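Local coordinates for uronate isomerase (Caulobacter crescentus, PDB 2Q01), which catalyses the isomerisation of D-glucuronate to D-fructuronate and of aldehydo-D-galacturonate to keto-D-tagaturonate, at residues 196-204 and 231-239; 252-262 and 285-295. All coordinates share one frame; numbering follows the deposited sequence.

How the contacts relate
Both contacts are buried and belong to adjoining parts of the TIM-barrel fold, their centres about 13 Å apart. Each sets a loop that follows a barrel strand against a later helix. Contact 1 joins 196-204 to helix 228-244; contact 2 joins 252-262 to helix 281-302. Contact 1 is smaller and rests on the rings of two tyrosines and a histidine. Contact 2 buries more than twice the area, and backbone atoms of its loop take part in several of its bonds. Some of its residues lie nearer the surface. The two meet directly: Asp204 OD2 forms a salt bridge with Arg288 NH2 at 2.7 Å, and Asp200 OD2 probably accepts from Gly253 N.

Contact 1: 196-204 and 231-239; sequences AYRPDAVID and YLEAHRLRR
Tyr197 meets helix 228-244 through its hydroxyl and one ring face. Its OH lies 2.6 Å from His235 ND1, with which it is hydrogen-bonded, and ND1 sits in the plane of the tyrosine ring. Arg239 CG stands over the centre of the ring, 3.5 Å from the centroid and only 7° off the normal, a CH-pi contact. Arg238 CB touches the ring edge. With CG anti to the backbone N (chi1 -170°), Tyr197 reaches across to the helix. Beyond these contacts both arginines turn elsewhere: Arg239 pairs with Asp302, and Arg238 NE donates to Pro174 O.

The tightly packed part centres on His235. Val202 CG2 lies 3.6 Å from His235 CE1, and Pro199 CB is 3.7 Å from the same carbon. The second ring nitrogen, NE2, donates to Tyr231 OH at 3.1 Å, nearly straight at 168° and in the plane of the imidazole. Tyr231 OH in turn donates to Val202 O at 2.5 Å, reaching it from above the carbonyl plane. Ile203 CG1 packs against the same hydroxyl. Phe217 of helix 210-221 also meets His235.

The far side of the helix is different. Arg236 and Leu237 point away from the loop and are exposed. There Arg236 NH1 bridges to Glu233 OE2 at 2.9 Å, within the helix itself.

The arrangement ties the loop after strand 192-194 to a helix of the layer around the barrel, while Tyr197 also bonds through its backbone to strand 249-252. Both ring nitrogens of His235 are engaged, which fixes its rotation. A polar chain thus runs through a buried site from Tyr197 through His235 and Tyr231 to a backbone carbonyl, joining loop and helix by hydrogen bonds without a salt bridge between them.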
loop_
_atom_site.group_PDB
_atom_site.type_symbol
_atom_site.label_atom_id
_atom_site.label_comp_id
_atom_site.label_asym_id
_atom_site.label_seq_id
_atom_site.Cartn_x
_atom_site.Cartn_y
_atom_site.Cartn_z
ATOM N N ALA B 196 19.088 3.122 -26.382
ATOM C CA ALA B 196 19.414 2.746 -25.010
ATOM C C ALA B 196 19.940 1.315 -25.002
ATOM O O ALA B 196 19.460 0.474 -25.762
ATOM C CB ALA B 196 18.193 2.875 -24.115
ATOM N N TYR B 197 20.927 1.055 -24.146
ATOM C CA TYR B 197 21.599 -0.243 -24.072
ATOM C C TYR B 197 20.870 -1.226 -23.158
ATOM O O TYR B 197 20.867 -1.056 -21.941
ATOM C CB TYR B 197 23.031 -0.039 -23.575
ATOM C CG TYR B 197 23.938 -1.249 -23.674
ATOM C CD1 TYR B 197 24.529 -1.597 -24.886
ATOM C CD2 TYR B 197 24.240 -2.015 -22.548
ATOM C CE1 TYR B 197 25.374 -2.680 -24.985
ATOM C CE2 TYR B 197 25.092 -3.111 -22.635
ATOM C CZ TYR B 197 25.655 -3.431 -23.861
ATOM O OH TYR B 197 26.493 -4.503 -23.986
ATOM N N ARG B 198 20.265 -2.259 -23.739
ATOM C CA ARG B 198 19.512 -3.246 -22.962
ATOM C C ARG B 198 20.079 -4.660 -23.128
ATOM O O ARG B 198 19.615 -5.414 -23.984
ATOM C CB ARG B 198 18.039 -3.227 -23.359
ATOM C CG ARG B 198 17.117 -3.873 -22.339
ATOM C CD ARG B 198 15.849 -4.376 -22.985
ATOM N NE ARG B 198 14.942 -4.960 -22.001
ATOM C CZ ARG B 198 13.913 -4.325 -21.444
ATOM N NH1 ARG B 198 13.630 -3.069 -21.774
ATOM N NH2 ARG B 198 13.158 -4.956 -20.555
ATOM N N PRO B 199 21.065 -5.036 -22.290
ATOM C CA PRO B 199 21.797 -6.293 -22.455
ATOM C C PRO B 199 21.097 -7.568 -21.963
ATOM O O PRO B 199 21.718 -8.631 -21.952
ATOM C CB PRO B 199 23.082 -6.045 -21.665
ATOM C CG PRO B 199 22.687 -5.099 -20.601
ATOM C CD PRO B 199 21.554 -4.268 -21.131
ATOM N N ASP B 200 19.817 -7.459 -21.603
ATOM C CA ASP B 200 19.026 -8.537 -20.984
ATOM C C ASP B 200 19.139 -9.926 -21.607
ATOM O O ASP B 200 19.187 -10.922 -20.885
ATOM C CB ASP B 200 17.544 -8.143 -20.941
ATOM C CG ASP B 200 17.259 -7.013 -19.968
ATOM O OD1 ASP B 200 18.203 -6.498 -19.320
ATOM O OD2 ASP B 200 16.074 -6.640 -19.855
ATOM N N ALA B 201 19.173 -9.989 -22.937
ATOM C CA ALA B 201 19.196 -11.266 -23.647
ATOM C C ALA B 201 20.541 -12.008 -23.569
ATOM O O ALA B 201 20.577 -13.232 -23.709
ATOM C CB ALA B 201 18.759 -11.078 -25.092
ATOM N N VAL B 202 21.633 -11.274 -23.342
ATOM C CA VAL B 202 22.961 -11.891 -23.217
ATOM C C VAL B 202 23.419 -11.954 -21.759
ATOM O O VAL B 202 24.582 -12.240 -21.465
ATOM C CB VAL B 202 24.041 -11.205 -24.117
ATOM C CG1 VAL B 202 23.675 -11.327 -25.583
ATOM C CG2 VAL B 202 24.238 -9.747 -23.749
ATOM N N ILE B 203 22.485 -11.687 -20.851
ATOM C CA ILE B 203 22.755 -11.713 -19.412
ATOM C C ILE B 203 21.885 -12.767 -18.720
ATOM O O ILE B 203 22.360 -13.488 -17.842
ATOM C CB ILE B 203 22.584 -10.307 -18.767
ATOM C CG1 ILE B 203 23.661 -9.355 -19.312
ATOM C CG2 ILE B 203 22.613 -10.391 -17.230
ATOM C CD1 ILE B 203 23.811 -8.037 -18.576
ATOM N N ASP B 204 20.622 -12.867 -19.136
ATOM C CA ASP B 204 19.720 -13.880 -18.595
ATOM C C ASP B 204 19.900 -15.196 -19.336
ATOM O O ASP B 204 19.523 -15.313 -20.503
ATOM C CB ASP B 204 18.263 -13.415 -18.676
ATOM C CG ASP B 204 17.327 -14.228 -17.784
ATOM O OD1 ASP B 204 16.121 -13.900 -17.735
ATOM O OD2 ASP B 204 17.784 -15.190 -17.130
ATOM N N TYR B 231 33.981 -11.411 -22.997
ATOM C CA TYR B 231 32.537 -11.186 -22.935
ATOM C C TYR B 231 32.321 -9.779 -22.389
ATOM O O TYR B 231 31.450 -9.035 -22.853
ATOM C CB TYR B 231 31.874 -12.238 -22.040
ATOM C CG TYR B 231 30.453 -11.936 -21.605
ATOM C CD1 TYR B 231 29.366 -12.250 -22.428
ATOM C CD2 TYR B 231 30.192 -11.371 -20.354
ATOM C CE1 TYR B 231 28.065 -11.989 -22.025
ATOM C CE2 TYR B 231 28.893 -11.098 -19.945
ATOM C CZ TYR B 231 27.837 -11.414 -20.782
ATOM O OH TYR B 231 26.554 -11.148 -20.376
ATOM N N LEU B 232 33.139 -9.425 -21.402
ATOM C CA LEU B 232 33.147 -8.090 -20.830
ATOM C C LEU B 232 33.663 -7.043 -21.813
ATOM O O LEU B 232 33.129 -5.931 -21.862
ATOM C CB LEU B 232 33.964 -8.064 -19.538
ATOM C CG LEU B 232 33.376 -8.789 -18.327
ATOM C CD1 LEU B 232 34.217 -8.497 -17.103
ATOM C CD2 LEU B 232 31.926 -8.383 -18.098
ATOM N N GLU B 233 34.684 -7.398 -22.596
ATOM C CA GLU B 233 35.163 -6.535 -23.682
ATOM C C GLU B 233 34.118 -6.317 -24.765
ATOM O O GLU B 233 34.032 -5.233 -25.331
ATOM C CB GLU B 233 36.446 -7.073 -24.319
ATOM C CG GLU B 233 37.700 -6.309 -23.911
ATOM C CD GLU B 233 37.632 -4.826 -24.253
ATOM O OE1 GLU B 233 37.340 -4.495 -25.423
ATOM O OE2 GLU B 233 37.874 -3.993 -23.351
ATOM N N ALA B 234 33.329 -7.353 -25.038
ATOM C CA ALA B 234 32.243 -7.274 -26.004
ATOM C C ALA B 234 31.133 -6.332 -25.545
ATOM O O ALA B 234 30.496 -5.686 -26.369
ATOM C CB ALA B 234 31.688 -8.653 -26.277
ATOM N N HIS B 235 30.910 -6.258 -24.233
ATOM C CA HIS B 235 29.942 -5.325 -23.660
ATOM C C HIS B 235 30.431 -3.884 -23.723
ATOM O O HIS B 235 29.643 -2.973 -23.971
ATOM C CB HIS B 235 29.639 -5.683 -22.213
ATOM C CG HIS B 235 28.525 -6.664 -22.045
ATOM N ND1 HIS B 235 27.222 -6.374 -22.386
ATOM C CD2 HIS B 235 28.509 -7.916 -21.531
ATOM C CE1 HIS B 235 26.453 -7.413 -22.112
ATOM N NE2 HIS B 235 27.209 -8.360 -21.589
ATOM N N ARG B 236 31.728 -3.688 -23.487
ATOM C CA ARG B 236 32.338 -2.365 -23.543
ATOM C C ARG B 236 32.318 -1.794 -24.955
ATOM O O ARG B 236 31.969 -0.627 -25.148
ATOM C CB ARG B 236 33.766 -2.401 -23.015
ATOM C CG ARG B 236 33.868 -2.528 -21.516
ATOM C CD ARG B 236 35.312 -2.371 -21.045
ATOM N NE ARG B 236 35.542 -3.146 -19.828
ATOM C CZ ARG B 236 36.144 -4.333 -19.788
ATOM N NH1 ARG B 236 36.613 -4.896 -20.897
ATOM N NH2 ARG B 236 36.288 -4.955 -18.626
ATOM N N LEU B 237 32.677 -2.627 -25.931
ATOM C CA LEU B 237 32.680 -2.233 -27.337
ATOM C C LEU B 237 31.279 -1.930 -27.865
ATOM O O LEU B 237 31.104 -1.017 -28.673
ATOM C CB LEU B 237 33.356 -3.302 -28.202
ATOM C CG LEU B 237 34.865 -3.535 -28.059
ATOM C CD1 LEU B 237 35.319 -4.563 -29.078
ATOM C CD2 LEU B 237 35.684 -2.249 -28.193
ATOM N N ARG B 238 30.288 -2.691 -27.407
ATOM C CA ARG B 238 28.906 -2.465 -27.824
ATOM C C ARG B 238 28.308 -1.231 -27.166
ATOM O O ARG B 238 27.588 -0.481 -27.810
ATOM C CB ARG B 238 28.030 -3.702 -27.581
ATOM C CG ARG B 238 28.298 -4.845 -28.560
ATOM C CD ARG B 238 28.277 -4.370 -29.991
ATOM N NE ARG B 238 26.920 -4.175 -30.486
ATOM C CZ ARG B 238 26.605 -3.420 -31.533
ATOM N NH1 ARG B 238 25.340 -3.316 -31.915
ATOM N NH2 ARG B 238 27.550 -2.766 -32.192
ATOM N N ARG B 239 28.633 -1.014 -25.895
ATOM C CA ARG B 239 28.224 0.195 -25.195
ATOM C C ARG B 239 28.772 1.449 -25.861
ATOM O O ARG B 239 28.048 2.436 -26.001
ATOM C CB ARG B 239 28.645 0.142 -23.731
ATOM C CG ARG B 239 27.670 -0.620 -22.860
ATOM C CD ARG B 239 28.304 -1.033 -21.548
ATOM N NE ARG B 239 28.494 0.102 -20.653
ATOM C CZ ARG B 239 27.707 0.377 -19.615
ATOM N NH1 ARG B 239 26.670 -0.398 -19.330
ATOM N NH2 ARG B 239 27.962 1.429 -18.856
#

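Contact 2: 252-262 and 285-295; sequences HGHPTAATADL and ELFRAQMLTEM
Thr256 and Glu285 join a loop to a helix inside a beta-alpha-beta crossover of the TIM barrel. The loop follows strand 249-252, and helix 281-302 leads back to the parallel strand 305-308. Thr256 OG1 donates to Glu285 OE1 at 2.7 Å, on the syn side of the carboxylate. The same oxygen takes Arg288 NH1 at 2.9 Å on its anti lone pair. Pro255 covers one face of that guanidinium, and Arg288 NH2 bridges to Asp204 and Glu206. With an alanine for Glu285, Thr256 OG1 would probably lose its acceptor and Arg288 NH1 this carboxylate.

Backbone atoms of the loop are satisfied by the helix. Ala260 O accepts from Thr293 OG1 at 2.6 Å. Ala260 N makes only a weak bond to Ala289 O, at 3.2 Å. Leu262 N donates to Gln290 OE1 at 2.9 Å and 166°. Gln290 CG lies anti to the backbone N, and a bend at chi2 (56°) turns the amide to the loop. Its NE2 donates to Glu294 OE2 at 2.7 Å, in the amide plane. A water beside Leu262 O and Asp261 OD1, itself paired with Arg348, accepts weakly from Gln290 NE2.

Small residues let the backbones come close: Ala289 CA is 3.2 Å from Ala258 O, a CA-H...O contact. Nearer the strand, Arg288 CB covers one face of the His254 ring, and Leu292 CG lies 3.6 Å from His254 CE1.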
loop_
_atom_site.group_PDB
_atom_site.type_symbol
_atom_site.label_atom_id
_atom_site.label_comp_id
_atom_site.label_asym_id
_atom_site.label_seq_id
_atom_site.Cartn_x
_atom_site.Cartn_y
_atom_site.Cartn_z
ATOM N N HIS B 252 17.844 -2.355 -17.709
ATOM C CA HIS B 252 17.941 -3.715 -17.175
ATOM C C HIS B 252 16.617 -4.217 -16.610
ATOM O O HIS B 252 16.210 -3.826 -15.520
ATOM C CB HIS B 252 19.050 -3.785 -16.119
ATOM C CG HIS B 252 20.321 -3.133 -16.562
ATOM N ND1 HIS B 252 21.251 -3.782 -17.343
ATOM C CD2 HIS B 252 20.781 -1.870 -16.402
ATOM C CE1 HIS B 252 22.243 -2.956 -17.620
ATOM N NE2 HIS B 252 21.984 -1.790 -17.060
ATOM N N GLY B 253 15.949 -5.083 -17.368
ATOM C CA GLY B 253 14.687 -5.686 -16.947
ATOM C C GLY B 253 14.885 -7.086 -16.392
ATOM O O GLY B 253 14.612 -8.077 -17.066
ATOM N N HIS B 254 15.367 -7.155 -15.156
ATOM C CA HIS B 254 15.626 -8.416 -14.486
ATOM C C HIS B 254 14.403 -8.803 -13.660
ATOM O O HIS B 254 13.579 -7.936 -13.367
ATOM C CB HIS B 254 16.855 -8.281 -13.581
ATOM C CG HIS B 254 18.146 -8.118 -14.320
ATOM N ND1 HIS B 254 19.351 -7.943 -13.675
ATOM C CD2 HIS B 254 18.423 -8.092 -15.646
ATOM C CE1 HIS B 254 20.316 -7.822 -14.571
ATOM N NE2 HIS B 254 19.779 -7.909 -15.774
ATOM N N PRO B 255 14.265 -10.104 -13.297
ATOM C CA PRO B 255 13.207 -10.538 -12.371
ATOM C C PRO B 255 13.301 -9.903 -10.981
ATOM O O PRO B 255 12.278 -9.688 -10.332
ATOM C CB PRO B 255 13.443 -12.051 -12.248
ATOM C CG PRO B 255 14.214 -12.424 -13.445
ATOM C CD PRO B 255 15.069 -11.252 -13.765
ATOM N N THR B 256 14.520 -9.629 -10.523
ATOM C CA THR B 256 14.739 -9.050 -9.207
ATOM C C THR B 256 15.642 -7.831 -9.308
ATOM O O THR B 256 16.228 -7.561 -10.363
ATOM C CB THR B 256 15.411 -10.055 -8.253
ATOM O OG1 THR B 256 16.660 -10.481 -8.812
ATOM C CG2 THR B 256 14.514 -11.265 -7.997
ATOM N N ALA B 257 15.758 -7.102 -8.201
ATOM C CA ALA B 257 16.671 -5.963 -8.118
ATOM C C ALA B 257 18.037 -6.380 -7.565
ATOM O O ALA B 257 18.874 -5.527 -7.263
ATOM C CB ALA B 257 16.057 -4.859 -7.262
ATOM N N ALA B 258 18.251 -7.692 -7.450
ATOM C CA ALA B 258 19.429 -8.263 -6.798
ATOM C C ALA B 258 20.717 -7.838 -7.471
ATOM O O ALA B 258 20.804 -7.834 -8.700
ATOM C CB ALA B 258 19.330 -9.775 -6.765
ATOM N N THR B 259 21.687 -7.430 -6.653
ATOM C CA THR B 259 23.049 -7.128 -7.110
ATOM C C THR B 259 24.041 -8.001 -6.336
ATOM O O THR B 259 23.707 -8.534 -5.277
ATOM C CB THR B 259 23.417 -5.636 -6.921
ATOM O OG1 THR B 259 23.437 -5.308 -5.527
ATOM C CG2 THR B 259 22.427 -4.719 -7.632
ATOM N N ALA B 260 25.254 -8.150 -6.860
ATOM C CA ALA B 260 26.299 -8.928 -6.177
ATOM C C ALA B 260 27.670 -8.275 -6.328
ATOM O O ALA B 260 27.872 -7.454 -7.212
ATOM C CB ALA B 260 26.329 -10.355 -6.700
ATOM N N ASP B 261 28.611 -8.640 -5.467
ATOM C CA ASP B 261 29.965 -8.114 -5.566
ATOM C C ASP B 261 30.963 -9.259 -5.445
ATOM O O ASP B 261 31.653 -9.404 -4.433
ATOM C CB ASP B 261 30.206 -7.032 -4.503
ATOM C CG ASP B 261 31.428 -6.163 -4.798
ATOM O OD1 ASP B 261 31.946 -6.180 -5.939
ATOM O OD2 ASP B 261 31.868 -5.446 -3.875
ATOM N N LEU B 262 31.012 -10.086 -6.486
ATOM C CA LEU B 262 31.955 -11.195 -6.553
ATOM C C LEU B 262 33.328 -10.697 -6.988
ATOM O O LEU B 262 33.451 -9.628 -7.596
ATOM C CB LEU B 262 31.466 -12.274 -7.530
ATOM C CG LEU B 262 30.081 -12.913 -7.373
ATOM C CD1 LEU B 262 29.740 -13.769 -8.595
ATOM C CD2 LEU B 262 29.966 -13.730 -6.096
ATOM N N GLU B 285 20.263 -16.244 -11.411
ATOM C CA GLU B 285 20.007 -15.092 -10.547
ATOM C C GLU B 285 21.284 -14.386 -10.133
ATOM O O GLU B 285 21.347 -13.157 -10.154
ATOM C CB GLU B 285 19.285 -15.524 -9.272
ATOM C CG GLU B 285 17.876 -14.986 -9.106
ATOM C CD GLU B 285 17.827 -13.469 -8.990
ATOM O OE1 GLU B 285 17.453 -12.818 -9.988
ATOM O OE2 GLU B 285 18.162 -12.931 -7.909
ATOM N N LEU B 286 22.285 -15.174 -9.745
ATOM C CA LEU B 286 23.562 -14.656 -9.269
ATOM C C LEU B 286 24.305 -13.927 -10.381
ATOM O O LEU B 286 24.919 -12.895 -10.134
ATOM C CB LEU B 286 24.437 -15.792 -8.723
ATOM C CG LEU B 286 25.271 -15.592 -7.444
ATOM C CD1 LEU B 286 26.365 -16.643 -7.353
ATOM C CD2 LEU B 286 25.886 -14.205 -7.286
ATOM N N PHE B 287 24.245 -14.463 -11.599
ATOM C CA PHE B 287 24.922 -13.844 -12.733
ATOM C C PHE B 287 24.252 -12.541 -13.135
ATOM O O PHE B 287 24.940 -11.557 -13.371
ATOM C CB PHE B 287 25.018 -14.799 -13.920
ATOM C CG PHE B 287 25.851 -14.271 -15.063
ATOM C CD1 PHE B 287 27.239 -14.166 -14.945
ATOM C CD2 PHE B 287 25.247 -13.891 -16.262
ATOM C CE1 PHE B 287 28.009 -13.685 -16.004
ATOM C CE2 PHE B 287 26.003 -13.409 -17.321
ATOM C CZ PHE B 287 27.389 -13.308 -17.197
ATOM N N ARG B 288 22.919 -12.535 -13.185
ATOM C CA ARG B 288 22.147 -11.308 -13.423
ATOM C C ARG B 288 22.421 -10.234 -12.360
ATOM O O ARG B 288 22.548 -9.054 -12.682
ATOM C CB ARG B 288 20.657 -11.623 -13.480
ATOM C CG ARG B 288 20.218 -12.320 -14.753
ATOM C CD ARG B 288 18.705 -12.397 -14.851
ATOM N NE ARG B 288 18.087 -12.897 -13.624
ATOM C CZ ARG B 288 17.635 -14.136 -13.445
ATOM N NH1 ARG B 288 17.079 -14.480 -12.289
ATOM N NH2 ARG B 288 17.724 -15.034 -14.414
ATOM N N ALA B 289 22.524 -10.666 -11.106
ATOM C CA ALA B 289 22.971 -9.826 -9.999
ATOM C C ALA B 289 24.401 -9.300 -10.173
ATOM O O ALA B 289 24.652 -8.115 -9.980
ATOM C CB ALA B 289 22.840 -10.584 -8.676
ATOM N N GLN B 290 25.333 -10.182 -10.530
ATOM C CA GLN B 290 26.732 -9.787 -10.717
ATOM C C GLN B 290 26.895 -8.835 -11.892
ATOM O O GLN B 290 27.676 -7.891 -11.826
ATOM C CB GLN B 290 27.641 -11.012 -10.890
ATOM C CG GLN B 290 29.117 -10.679 -11.177
ATOM C CD GLN B 290 29.739 -9.783 -10.117
ATOM O OE1 GLN B 290 29.476 -9.934 -8.923
ATOM N NE2 GLN B 290 30.575 -8.847 -10.552
ATOM N N MET B 291 26.129 -9.076 -12.953
ATOM C CA MET B 291 26.152 -8.220 -14.135
ATOM C C MET B 291 25.586 -6.819 -13.915
ATOM O O MET B 291 25.989 -5.890 -14.604
ATOM C CB MET B 291 25.459 -8.897 -15.317
ATOM C CG MET B 291 26.258 -10.046 -15.935
ATOM S SD MET B 291 27.995 -9.673 -16.291
ATOM C CE MET B 291 27.800 -8.480 -17.596
ATOM N N LEU B 292 24.665 -6.664 -12.963
ATOM C CA LEU B 292 24.184 -5.335 -12.581
ATOM C C LEU B 292 25.331 -4.489 -12.055
ATOM O O LEU B 292 25.480 -3.332 -12.443
ATOM C CB LEU B 292 23.054 -5.410 -11.545
ATOM C CG LEU B 292 21.617 -5.512 -12.073
ATOM C CD1 LEU B 292 20.609 -5.250 -10.959
ATOM C CD2 LEU B 292 21.367 -4.558 -13.247
ATOM N N THR B 293 26.155 -5.088 -11.197
ATOM C CA THR B 293 27.364 -4.450 -10.666
ATOM C C THR B 293 28.412 -4.222 -11.758
ATOM O O THR B 293 29.103 -3.209 -11.765
ATOM C CB THR B 293 27.961 -5.294 -9.528
ATOM O OG1 THR B 293 27.001 -5.391 -8.474
ATOM C CG2 THR B 293 29.246 -4.679 -8.962
ATOM N N GLU B 294 28.501 -5.163 -12.690
ATOM C CA GLU B 294 29.494 -5.096 -13.745
ATOM C C GLU B 294 29.188 -3.962 -14.715
ATOM O O GLU B 294 30.103 -3.270 -15.158
ATOM C CB GLU B 294 29.604 -6.444 -14.458
ATOM C CG GLU B 294 31.024 -6.803 -14.882
ATOM C CD GLU B 294 31.981 -7.040 -13.713
ATOM O OE1 GLU B 294 33.137 -6.567 -13.787
ATOM O OE2 GLU B 294 31.590 -7.699 -12.730
ATOM N N MET B 295 27.897 -3.751 -15.000
ATOM C CA MET B 295 27.445 -2.654 -15.870
ATOM C C MET B 295 27.665 -1.294 -15.219
ATOM O O MET B 295 27.878 -0.301 -15.910
ATOM C CB MET B 295 25.962 -2.799 -16.241
ATOM C CG MET B 295 25.593 -3.991 -17.121
ATOM S SD MET B 295 26.084 -3.888 -18.841
ATOM C CE MET B 295 27.490 -4.984 -18.872
HETATM O O HOH W 1 32.390 -6.957 -8.473
#